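PDB 2GVH: AGR_L_2016p from Agrobacterium tumefaciens, which probably hydrolyses acyl-CoA thioesters to coenzyme A and a free carboxylic acid, as a member of the hotdog-fold thioesterase superfamily. Local coordinates for residues R214-E217 with I218-V222. Numbering follows the deposited sequence.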
# COMPACT_ATOMS: atom_id res chain seq x y z
N ARG B 214 20.63 12.18 9.04
CA ARG B 214 21.00 11.49 7.80
C ARG B 214 19.74 10.96 7.13
O ARG B 214 18.68 10.97 7.72
CB ARG B 214 22.07 10.40 8.04
CG ARG B 214 21.57 9.14 8.69
CD ARG B 214 22.71 8.10 8.93
NE ARG B 214 23.07 7.25 7.77
CZ ARG B 214 22.26 6.36 7.19
NH1 ARG B 214 21.00 6.19 7.62
NH2 ARG B 214 22.70 5.65 6.16
N ALA B 215 19.87 10.52 5.89
CA ALA B 215 18.76 9.96 5.16
C ALA B 215 18.73 8.47 5.43
O ALA B 215 19.78 7.83 5.65
CB ALA B 215 18.89 10.25 3.68
N ILE B 216 17.51 7.93 5.44
CA ILE B 216 17.24 6.51 5.70
C ILE B 216 17.14 5.76 4.39
O ILE B 216 16.42 6.19 3.50
CB ILE B 216 15.91 6.34 6.48
CG1 ILE B 216 16.05 6.97 7.86
CG2 ILE B 216 15.53 4.86 6.64
CD1 ILE B 216 14.77 7.37 8.46
N GLU B 217 17.83 4.62 4.31
CA GLU B 217 17.86 3.80 3.11
C GLU B 217 16.96 2.57 3.09
O GLU B 217 16.57 2.04 4.13
CB GLU B 217 19.29 3.45 2.75
CG GLU B 217 19.93 4.56 1.92
CD GLU B 217 21.41 4.68 2.13
OE1 GLU B 217 22.10 3.63 2.10
OE2 GLU B 217 21.88 5.83 2.30
N ILE B 218 16.63 2.13 1.88
CA ILE B 218 15.70 1.04 1.62
C ILE B 218 16.02 -0.30 2.34
O ILE B 218 15.10 -0.97 2.83
CB ILE B 218 15.52 0.85 0.06
CG1 ILE B 218 14.37 -0.10 -0.28
CG2 ILE B 218 16.84 0.42 -0.61
CD1 ILE B 218 13.08 0.32 0.26
N GLY B 219 17.29 -0.67 2.43
CA GLY B 219 17.67 -1.93 3.11
C GLY B 219 17.74 -1.85 4.63
O GLY B 219 18.49 -2.62 5.28
N GLU B 220 16.97 -0.93 5.22
CA GLU B 220 17.11 -0.63 6.64
C GLU B 220 15.79 -0.72 7.40
O GLU B 220 14.69 -0.61 6.80
CB GLU B 220 17.72 0.77 6.85
CG GLU B 220 19.14 0.96 6.29
CD GLU B 220 19.71 2.36 6.51
OE1 GLU B 220 18.94 3.34 6.69
OE2 GLU B 220 20.94 2.49 6.47
N ILE B 221 15.91 -0.92 8.71
CA ILE B 221 14.75 -0.73 9.58
C ILE B 221 14.80 0.62 10.26
O ILE B 221 15.89 1.13 10.53
CB ILE B 221 14.58 -1.85 10.60
CG1 ILE B 221 15.86 -2.04 11.42
CG2 ILE B 221 14.21 -3.11 9.90
CD1 ILE B 221 15.59 -2.49 12.80
N VAL B 222 13.64 1.23 10.47
CA VAL B 222 13.53 2.35 11.39
C VAL B 222 13.23 1.80 12.79
O VAL B 222 12.59 0.76 12.94
CB VAL B 222 12.41 3.33 11.00
CG1 VAL B 222 12.76 4.09 9.72
CG2 VAL B 222 11.08 2.60 10.87
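E220 reaches its carboxylate back along the turn it closes and takes the backbone N-H of E217. The bond from E217 N to E220 OE1 measures 2.9 Å and is fairly straight, 163° at the hydrogen. It arrives from above the carboxylate plane, 62° out of it. CG of E220 stands beside its own backbone N (chi1 -62°), and this first torsion directs the extended chain alongside the turn to E217 CB, 3.9 Å from E220 CD. In the opposite direction, E220 N donates to E217 O, a weak and strongly bent bond of 3.2 Å; together with the backbone angles of I218 and G219 it defines a type I turn from E217 to E220. The guanidinium of R214, whose chain bends at its third torsion, comes from the opposite side and approaches both carboxylate oxygens, its plane tilted from theirs. R214 NH2 lies 3.6 Å from E220 OE2, a long salt bridge, while R214 NH1 is nearest E220 OE1, also at 3.6 Å. NH2 of R214 also stands 4.0 Å from E217 OE2, which is well out of the guanidinium plane, so charge alone links that pair. Next to the carboxylate, I216 sets CG2 3.7 Å from E220 OE1. Its CD1 meets CG1 of V222 at 4.0 Å, the two side chains crossing at about a right angle. Further out, E220 and R214 both touch S244 on strand 235-246, and backbone bonds join E220 to V166 and V222 to E164. The contact thus forms the tight turn leading into strand 220-231 of the second hotdog sheet. The near-straight N-H bond probably fixes the position of the E220 carboxylate, while the long, tilted R214 pairings would act mainly through charge, easing the like-charge approach of E217 OE1 and E220 OE2.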